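Local coordinates for gigastasin (Haementeria ghilianii, PDB 5UBM), which probably inhibits serine proteases of its host's blood, as a disulfide-rich leech protein of the antistasin family, at residues T89-G93 against V108-C112; G30-L34 against D62-K68; C83-T89 against T99-T105. All coordinates share one frame; numbering follows the deposited sequence.

Interaction 1: residues T89-G93 against V108-C112; sequences TDKKG and VNIWC
The carbonyl oxygen of Asn109 is gripped twice. The hydroxyl of Thr89 reaches it in the carbonyl plane, on a lone pair, with OG1 2.6 Å from Asn109 O, and Arg52 NH2 donates to the same oxygen and to Thr89 OG1 as well. Running past Thr89 in the opposite direction, the Asn109 side chain returns a weak bond: ND2 lies 2.8 Å from Thr89 O, but the angle at the hydrogen is only 124°. Its CG sits beside the backbone N (chi1 -70°), which lays the amide carbon 3.2 Å from Asp90 O. With an alanine here the amide is gone, and Thr89 O would probably lose this donor while a gap opened beside the Asp90 carbonyl.

Trp111 covers the rest of the turn: its ring edge meets Asp90 O, and CH2 lies 3.5 Å from Gly93 CA, set obliquely. Within the turn, Asp90 OD1 bonds to Cys94 N and takes weak bonds from Lys92 N and Gly93 N. The contact thus packs an antistasin-family turn, the link between strands 87-89 and 95-96, against an irregular segment anchored by the Cys112-Cys125 disulfide.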
loop_
_atom_site.group_PDB
_atom_site.type_symbol
_atom_site.label_atom_id
_atom_site.label_comp_id
_atom_site.label_asym_id
_atom_site.label_seq_id
_atom_site.Cartn_x
_atom_site.Cartn_y
_atom_site.Cartn_z
ATOM N N THR C 89 12.213 25.716 -17.174
ATOM C CA THR C 89 13.098 25.609 -18.328
ATOM C C THR C 89 13.946 26.863 -18.510
ATOM O O THR C 89 13.486 27.974 -18.249
ATOM C CB THR C 89 12.301 25.344 -19.617
ATOM O OG1 THR C 89 11.425 26.447 -19.876
ATOM C CG2 THR C 89 11.474 24.084 -19.473
ATOM N N ASP C 90 15.186 26.682 -18.958
ATOM C CA ASP C 90 16.082 27.816 -19.171
ATOM C C ASP C 90 15.819 28.495 -20.516
ATOM O O ASP C 90 14.851 28.183 -21.207
ATOM C CB ASP C 90 17.553 27.381 -19.072
ATOM C CG ASP C 90 17.954 26.357 -20.137
ATOM O OD1 ASP C 90 17.137 26.024 -21.022
ATOM O OD2 ASP C 90 19.113 25.888 -20.088
ATOM N N LYS C 91 16.698 29.416 -20.887
ATOM C CA LYS C 91 16.532 30.167 -22.123
ATOM C C LYS C 91 16.891 29.313 -23.337
ATOM O O LYS C 91 16.536 29.645 -24.467
ATOM C CB LYS C 91 17.377 31.442 -22.083
ATOM C CG LYS C 91 17.092 32.305 -20.862
ATOM C CD LYS C 91 17.719 33.686 -20.970
ATOM C CE LYS C 91 19.238 33.621 -21.007
ATOM N NZ LYS C 91 19.839 34.982 -21.146
ATOM N N LYS C 92 17.587 28.205 -23.091
ATOM C CA LYS C 92 17.933 27.259 -24.146
ATOM C C LYS C 92 16.757 26.348 -24.468
ATOM O O LYS C 92 16.648 25.828 -25.579
ATOM C CB LYS C 92 19.134 26.405 -23.737
ATOM C CG LYS C 92 20.381 27.182 -23.380
ATOM C CD LYS C 92 21.479 26.234 -22.925
ATOM C CE LYS C 92 21.764 25.177 -23.985
ATOM N NZ LYS C 92 22.801 24.201 -23.548
ATOM N N GLY C 93 15.884 26.150 -23.487
ATOM C CA GLY C 93 14.778 25.223 -23.626
ATOM C C GLY C 93 15.021 23.940 -22.851
ATOM O O GLY C 93 14.247 22.986 -22.946
ATOM N N VAL C 108 7.058 31.100 -18.548
ATOM C CA VAL C 108 8.377 31.658 -18.811
ATOM C C VAL C 108 9.259 30.605 -19.475
ATOM O O VAL C 108 9.370 29.481 -18.980
ATOM C CB VAL C 108 9.045 32.158 -17.521
ATOM C CG1 VAL C 108 10.493 32.529 -17.783
ATOM C CG2 VAL C 108 8.275 33.335 -16.963
ATOM N N ASN C 109 9.872 30.981 -20.597
ATOM C CA ASN C 109 10.665 30.070 -21.419
ATOM C C ASN C 109 9.812 28.929 -21.952
ATOM O O ASN C 109 9.961 27.777 -21.547
ATOM C CB ASN C 109 11.862 29.522 -20.638
ATOM C CG ASN C 109 12.913 30.579 -20.369
ATOM O OD1 ASN C 109 13.324 31.304 -21.274
ATOM N ND2 ASN C 109 13.344 30.682 -19.119
ATOM N N ILE C 110 8.909 29.270 -22.861
ATOM C CA ILE C 110 8.053 28.292 -23.515
ATOM C C ILE C 110 7.805 28.772 -24.942
ATOM O O ILE C 110 7.833 29.973 -25.210
ATOM C CB ILE C 110 6.719 28.088 -22.749
ATOM C CG1 ILE C 110 6.045 26.782 -23.170
ATOM C CG2 ILE C 110 5.790 29.288 -22.924
ATOM C CD1 ILE C 110 4.804 26.445 -22.369
ATOM N N TRP C 111 7.598 27.840 -25.866
ATOM C CA TRP C 111 7.491 28.201 -27.275
ATOM C C TRP C 111 6.312 27.509 -27.949
ATOM O O TRP C 111 6.435 26.395 -28.467
ATOM C CB TRP C 111 8.804 27.876 -27.990
ATOM C CG TRP C 111 9.962 28.599 -27.368
ATOM C CD1 TRP C 111 10.456 29.816 -27.732
ATOM C CD2 TRP C 111 10.746 28.169 -26.246
ATOM N NE1 TRP C 111 11.509 30.164 -26.918
ATOM C CE2 TRP C 111 11.706 29.171 -25.997
ATOM C CE3 TRP C 111 10.734 27.031 -25.434
ATOM C CZ2 TRP C 111 12.644 29.070 -24.973
ATOM C CZ3 TRP C 111 11.666 26.934 -24.416
ATOM C CH2 TRP C 111 12.608 27.948 -24.196
ATOM N N CYS C 112 5.167 28.188 -27.929
ATOM C CA CYS C 112 3.925 27.661 -28.478
ATOM C C CYS C 112 3.567 28.357 -29.784
ATOM O O CYS C 112 3.655 29.581 -29.890
ATOM C CB CYS C 112 2.776 27.827 -27.478
ATOM S SG CYS C 112 3.022 27.052 -25.861
#

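Interaction 2: residues G30-L34 against D62-K68; sequences GSWDL and DKYGCRK
Leu34 and Asp33 meet the 62-68 segment in a turn-on-turn contact that sets the 31-34 turn against the antistasin-like part of this disulfide-rich chain. Both turns, Ser31 to Leu34 and Asp62 to Gly65, are type I, and strand 67-68 follows the second.

The apolar contacts belong to Leu34. Its CD1 branch comes within 4.2 Å of Cys66 SG, the sulfur joined to Cys45, and lies 4.4 Å from Tyr64 CD2, while the CD2 branch of the leucine lies over one face of the tyrosine ring. Leu34 CD1 also meets a polar atom, Asp62 OD2, at 3.8 Å.

The charged contacts are less comfortable. The side chains of Asp33 and Asp62 run antiparallel past one another, their OD2 atoms 3.9 Å apart and their carboxylate planes turned by 56°. This might raise the pKa of one of them, more likely Asp33, since Asp62 accepts backbone N-H groups. The positive charge of Lys68 may partly offset it: CG rests 3.5 Å from Asp33 OD2, whereas NZ stays 5.7 Å from that oxygen.

Side-chain-to-backbone bonds shape each turn. Ser31 OG accepts from Asp33 N, an ST turn. Asp62 CG lies between its backbone N and carbonyl carbon (chi1 44°), which turns OD1 to the following amides; Cys66 N donates to Asp62 OD1 at 2.6 Å, on its syn side and 24° from the carboxylate plane.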
loop_
_atom_site.group_PDB
_atom_site.type_symbol
_atom_site.label_atom_id
_atom_site.label_comp_id
_atom_site.label_asym_id
_atom_site.label_seq_id
_atom_site.Cartn_x
_atom_site.Cartn_y
_atom_site.Cartn_z
ATOM N N GLY C 30 10.900 1.797 -33.753
ATOM C CA GLY C 30 11.952 1.829 -32.753
ATOM C C GLY C 30 12.152 3.173 -32.085
ATOM O O GLY C 30 13.141 3.381 -31.384
ATOM N N SER C 31 11.215 4.090 -32.295
ATOM C CA SER C 31 11.311 5.417 -31.703
ATOM C C SER C 31 9.937 6.057 -31.604
ATOM O O SER C 31 9.113 5.902 -32.504
ATOM C CB SER C 31 12.247 6.305 -32.522
ATOM O OG SER C 31 12.313 7.610 -31.976
ATOM N N TRP C 32 9.691 6.775 -30.511
ATOM C CA TRP C 32 8.406 7.444 -30.325
ATOM C C TRP C 32 8.347 8.749 -31.111
ATOM O O TRP C 32 7.312 9.413 -31.151
ATOM C CB TRP C 32 8.137 7.704 -28.841
ATOM C CG TRP C 32 7.905 6.450 -28.057
ATOM C CD1 TRP C 32 8.724 5.914 -27.105
ATOM C CD2 TRP C 32 6.791 5.559 -28.178
ATOM N NE1 TRP C 32 8.184 4.748 -26.621
ATOM C CE2 TRP C 32 6.997 4.509 -27.261
ATOM C CE3 TRP C 32 5.638 5.549 -28.967
ATOM C CZ2 TRP C 32 6.089 3.458 -27.112
ATOM C CZ3 TRP C 32 4.741 4.506 -28.818
ATOM C CH2 TRP C 32 4.969 3.477 -27.895
ATOM N N ASP C 33 9.461 9.107 -31.740
ATOM C CA ASP C 33 9.504 10.263 -32.628
ATOM C C ASP C 33 8.969 9.907 -34.013
ATOM O O ASP C 33 8.962 10.744 -34.911
ATOM C CB ASP C 33 10.929 10.800 -32.741
ATOM C CG ASP C 33 11.490 11.243 -31.408
ATOM O OD1 ASP C 33 10.721 11.806 -30.598
ATOM O OD2 ASP C 33 12.698 11.026 -31.170
ATOM N N LEU C 34 8.530 8.660 -34.176
ATOM C CA LEU C 34 8.056 8.162 -35.464
ATOM C C LEU C 34 6.634 7.602 -35.372
ATOM O O LEU C 34 6.159 7.266 -34.287
ATOM C CB LEU C 34 9.009 7.086 -36.003
ATOM C CG LEU C 34 10.333 7.511 -36.652
ATOM C CD1 LEU C 34 11.336 8.026 -35.633
ATOM C CD2 LEU C 34 10.937 6.359 -37.441
ATOM N N ASP C 62 16.992 13.015 -34.813
ATOM C CA ASP C 62 17.562 11.675 -34.710
ATOM C C ASP C 62 18.296 11.235 -35.973
ATOM O O ASP C 62 18.559 12.039 -36.867
ATOM C CB ASP C 62 16.465 10.664 -34.371
ATOM C CG ASP C 62 15.208 10.871 -35.192
ATOM O OD1 ASP C 62 15.303 11.464 -36.289
ATOM O OD2 ASP C 62 14.124 10.443 -34.737
ATOM N N LYS C 63 18.616 9.944 -36.029
ATOM C CA LYS C 63 19.352 9.347 -37.142
ATOM C C LYS C 63 18.656 9.572 -38.479
ATOM O O LYS C 63 19.298 9.601 -39.530
ATOM C CB LYS C 63 19.533 7.844 -36.907
ATOM C CG LYS C 63 20.052 7.482 -35.526
ATOM C CD LYS C 63 19.465 6.163 -35.049
ATOM C CE LYS C 63 19.792 5.030 -36.003
ATOM N NZ LYS C 63 21.259 4.808 -36.117
ATOM N N TYR C 64 17.337 9.723 -38.427
ATOM C CA TYR C 64 16.527 9.913 -39.622
ATOM C C TYR C 64 16.250 11.396 -39.850
ATOM O O TYR C 64 15.668 11.783 -40.863
ATOM C CB TYR C 64 15.214 9.135 -39.502
ATOM C CG TYR C 64 15.366 7.749 -38.909
ATOM C CD1 TYR C 64 15.598 6.643 -39.718
ATOM C CD2 TYR C 64 15.274 7.545 -37.536
ATOM C CE1 TYR C 64 15.738 5.377 -39.178
ATOM C CE2 TYR C 64 15.413 6.285 -36.988
ATOM C CZ TYR C 64 15.644 5.205 -37.813
ATOM O OH TYR C 64 15.780 3.949 -37.270
ATOM N N GLY C 65 16.665 12.223 -38.896
ATOM C CA GLY C 65 16.496 13.659 -39.005
ATOM C C GLY C 65 15.114 14.134 -38.601
ATOM O O GLY C 65 14.695 15.230 -38.975
ATOM N N CYS C 66 14.403 13.309 -37.840
ATOM C CA CYS C 66 13.077 13.674 -37.354
ATOM C C CYS C 66 13.201 14.577 -36.138
ATOM O O CYS C 66 14.089 14.389 -35.309
ATOM C CB CYS C 66 12.263 12.430 -37.000
ATOM S SG CYS C 66 12.249 11.154 -38.271
ATOM N N ARG C 67 12.305 15.551 -36.028
ATOM C CA ARG C 67 12.345 16.492 -34.916
ATOM C C ARG C 67 11.981 15.827 -33.591
ATOM O O ARG C 67 10.889 15.274 -33.438
ATOM C CB ARG C 67 11.405 17.669 -35.174
ATOM C CG ARG C 67 11.607 18.827 -34.213
ATOM C CD ARG C 67 10.448 19.806 -34.259
ATOM N NE ARG C 67 9.233 19.230 -33.694
ATOM C CZ ARG C 67 8.106 19.907 -33.498
ATOM N NH1 ARG C 67 8.038 21.191 -33.821
ATOM N NH2 ARG C 67 7.047 19.300 -32.978
ATOM N N LYS C 68 12.904 15.881 -32.636
ATOM C CA LYS C 68 12.632 15.415 -31.282
ATOM C C LYS C 68 11.951 16.514 -30.480
ATOM O O LYS C 68 11.908 17.670 -30.905
ATOM C CB LYS C 68 13.922 14.986 -30.581
ATOM C CG LYS C 68 14.684 13.879 -31.278
ATOM C CD LYS C 68 15.998 13.600 -30.565
ATOM C CE LYS C 68 16.817 12.557 -31.307
ATOM N NZ LYS C 68 18.175 12.383 -30.725
#

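Interaction 3: residues C83-T89 against T99-T105; sequences CTYGFKT and TCNTKET
Tyr85 and Asn101 both turn their first side-chain bond to lie beside the backbone N (chi1 -65° and -83°), and these torsions bring the phenol over the 102-103 backbone and the amide against the carbonyl groups of the turn from Cys83 to Gly86. Lys103 lies over the tyrosine ring: CA of the lysine stands 3.5 Å from the ring centroid, almost on the ring normal, a CH-pi contact over the face. Farther out, Lys103 CB and CG pass across the phenol end, with CG 3.5 Å from Tyr85 OH.

Asn101 works from both ends of its amide. ND2 donates to Tyr85 O at 3.1 Å, the acceptor close to the amide plane though the donor is tilted from the carbonyl plane. OD1 accepts from the hydroxyl of Thr105 at 2.6 Å, and that same Thr105 OG1 receives Thr102 N. The side chain is therefore fixed in rotation by a turn carbonyl and a hydroxyl.

Backbone pairing frames this. Phe87 and Cys100 form an antiparallel non-hydrogen-bonded pair, flanked by two nearly straight bonds, Asn101 N to Gly86 O at 2.9 Å and Lys88 N to Thr99 O at 3.1 Å. The Cys83-Cys100 disulfide, with chi3 -81°, locks the turn to this short pair, as part of the disulfide-linked antistasin-family domain, and Cys83 SG rests over the centre of the Phe87 ring. Lys88 runs alongside Thr99, aliphatic chain to methyl.

In the wider fold, strand 87-89 is joined through Lys88 to Ala96 of strand 95-96, Phe87 makes a cation-pi contact with Lys78, and Thr84 hydrogen-bonds through OG1 to a polar side chain of another protein's chain, with strand 99-100 lying antiparallel alongside strand 87-89.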
loop_
_atom_site.group_PDB
_atom_site.type_symbol
_atom_site.label_atom_id
_atom_site.label_comp_id
_atom_site.label_asym_id
_atom_site.label_seq_id
_atom_site.Cartn_x
_atom_site.Cartn_y
_atom_site.Cartn_z
ATOM N N CYS C 83 5.031 17.982 -12.836
ATOM C CA CYS C 83 4.938 19.373 -12.382
ATOM C C CYS C 83 3.635 20.037 -12.810
ATOM O O CYS C 83 3.297 20.053 -13.996
ATOM C CB CYS C 83 6.117 20.199 -12.911
ATOM S SG CYS C 83 7.735 19.821 -12.179
ATOM N N THR C 84 2.921 20.598 -11.841
ATOM C CA THR C 84 1.661 21.286 -12.105
ATOM C C THR C 84 1.814 22.406 -13.134
ATOM O O THR C 84 0.985 22.553 -14.029
ATOM C CB THR C 84 1.069 21.876 -10.811
ATOM O OG1 THR C 84 1.109 20.891 -9.770
ATOM C CG2 THR C 84 -0.364 22.312 -11.036
ATOM N N TYR C 85 2.876 23.192 -13.011
ATOM C CA TYR C 85 3.108 24.295 -13.936
ATOM C C TYR C 85 4.237 23.982 -14.911
ATOM O O TYR C 85 4.849 24.887 -15.482
ATOM C CB TYR C 85 3.415 25.582 -13.167
ATOM C CG TYR C 85 2.252 26.072 -12.336
ATOM C CD1 TYR C 85 1.151 26.675 -12.935
ATOM C CD2 TYR C 85 2.250 25.931 -10.955
ATOM C CE1 TYR C 85 0.080 27.122 -12.182
ATOM C CE2 TYR C 85 1.183 26.375 -10.195
ATOM C CZ TYR C 85 0.103 26.969 -10.813
ATOM O OH TYR C 85 -0.958 27.414 -10.060
ATOM N N GLY C 86 4.502 22.692 -15.100
ATOM C CA GLY C 86 5.568 22.258 -15.984
ATOM C C GLY C 86 6.939 22.387 -15.344
ATOM O O GLY C 86 7.102 23.026 -14.299
ATOM N N PHE C 87 7.931 21.764 -15.968
ATOM C CA PHE C 87 9.304 21.872 -15.492
ATOM C C PHE C 87 9.858 23.267 -15.763
ATOM O O PHE C 87 9.564 23.877 -16.795
ATOM C CB PHE C 87 10.190 20.813 -16.151
ATOM C CG PHE C 87 10.078 19.451 -15.525
ATOM C CD1 PHE C 87 8.963 18.655 -15.752
ATOM C CD2 PHE C 87 11.094 18.959 -14.722
ATOM C CE1 PHE C 87 8.858 17.398 -15.180
ATOM C CE2 PHE C 87 11.000 17.699 -14.149
ATOM C CZ PHE C 87 9.879 16.918 -14.374
ATOM N N LYS C 88 10.647 23.774 -14.822
ATOM C CA LYS C 88 11.327 25.041 -15.018
ATOM C C LYS C 88 12.344 24.895 -16.139
ATOM O O LYS C 88 13.226 24.040 -16.074
ATOM C CB LYS C 88 12.007 25.498 -13.731
ATOM C CG LYS C 88 12.723 26.828 -13.864
ATOM C CD LYS C 88 13.150 27.368 -12.512
ATOM C CE LYS C 88 13.685 28.782 -12.638
ATOM N NZ LYS C 88 12.717 29.676 -13.337
ATOM N N THR C 89 12.213 25.716 -17.174
ATOM C CA THR C 89 13.098 25.609 -18.328
ATOM C C THR C 89 13.946 26.863 -18.510
ATOM O O THR C 89 13.486 27.974 -18.249
ATOM C CB THR C 89 12.301 25.344 -19.617
ATOM O OG1 THR C 89 11.425 26.447 -19.876
ATOM C CG2 THR C 89 11.474 24.084 -19.473
ATOM N N THR C 99 13.091 20.424 -10.934
ATOM C CA THR C 99 12.605 21.686 -10.404
ATOM C C THR C 99 11.325 22.064 -11.129
ATOM O O THR C 99 11.277 22.070 -12.358
ATOM C CB THR C 99 13.643 22.798 -10.559
ATOM O OG1 THR C 99 14.797 22.483 -9.768
ATOM C CG2 THR C 99 13.063 24.136 -10.113
ATOM N N CYS C 100 10.279 22.354 -10.370
ATOM C CA CYS C 100 9.007 22.719 -10.973
ATOM C C CYS C 100 8.911 24.219 -11.130
ATOM O O CYS C 100 9.534 24.961 -10.381
ATOM C CB CYS C 100 7.842 22.202 -10.131
ATOM S SG CYS C 100 7.597 20.421 -10.241
ATOM N N ASN C 101 8.146 24.660 -12.123
ATOM C CA ASN C 101 7.787 26.064 -12.242
ATOM C C ASN C 101 6.873 26.483 -11.101
ATOM O O ASN C 101 6.166 25.654 -10.529
ATOM C CB ASN C 101 7.091 26.335 -13.579
ATOM C CG ASN C 101 8.067 26.542 -14.720
ATOM O OD1 ASN C 101 9.034 27.289 -14.598
ATOM N ND2 ASN C 101 7.815 25.875 -15.839
ATOM N N THR C 102 6.890 27.769 -10.763
ATOM C CA THR C 102 5.828 28.327 -9.939
ATOM C C THR C 102 4.739 28.810 -10.884
ATOM O O THR C 102 4.929 28.816 -12.101
ATOM C CB THR C 102 6.309 29.491 -9.047
ATOM O OG1 THR C 102 6.930 30.498 -9.855
ATOM C CG2 THR C 102 7.304 28.997 -8.014
ATOM N N LYS C 103 3.606 29.226 -10.329
ATOM C CA LYS C 103 2.512 29.767 -11.127
ATOM C C LYS C 103 2.977 30.947 -11.991
ATOM O O LYS C 103 2.338 31.295 -12.987
ATOM C CB LYS C 103 1.367 30.197 -10.208
ATOM C CG LYS C 103 0.107 30.652 -10.918
ATOM C CD LYS C 103 -0.988 31.008 -9.921
ATOM C CE LYS C 103 -2.261 31.448 -10.623
ATOM N NZ LYS C 103 -3.341 31.783 -9.651
ATOM N N GLU C 104 4.109 31.538 -11.612
ATOM C CA GLU C 104 4.614 32.753 -12.242
ATOM C C GLU C 104 5.552 32.453 -13.411
ATOM O O GLU C 104 5.594 33.201 -14.389
ATOM C CB GLU C 104 5.347 33.617 -11.209
ATOM C CG GLU C 104 4.809 33.520 -9.779
ATOM C CD GLU C 104 3.302 33.709 -9.665
ATOM O OE1 GLU C 104 2.735 34.553 -10.396
ATOM O OE2 GLU C 104 2.684 33.009 -8.833
ATOM N N THR C 105 6.319 31.374 -13.299
ATOM C CA THR C 105 7.277 31.011 -14.339
ATOM C C THR C 105 6.719 29.899 -15.218
ATOM O O THR C 105 7.437 29.313 -16.031
ATOM C CB THR C 105 8.635 30.569 -13.741
ATOM O OG1 THR C 105 8.485 29.325 -13.041
ATOM C CG2 THR C 105 9.158 31.633 -12.790
#

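From the N terminus, the 30-34 turn after helix 26-29 meets 62-68, so interaction 2 closes a loop of 27 residues before the other two begin. Interaction 3 opens next at 83-89. Before its partner 99-105 arrives, interaction 1 has opened at 89-93, and it closes only at 108-112. The two therefore cross instead of nesting, and they share Thr89, their centres 11 Å apart on one side of the molecule. Interaction 2 lies on the other side of the chain's centre, about 22 Å from interaction 1 between centres. One contact ties the N-terminal turn to the 62-65 turn and the start of strand 67-68; the crossed pair fastens strand 87-89 and its turn to the chain that follows.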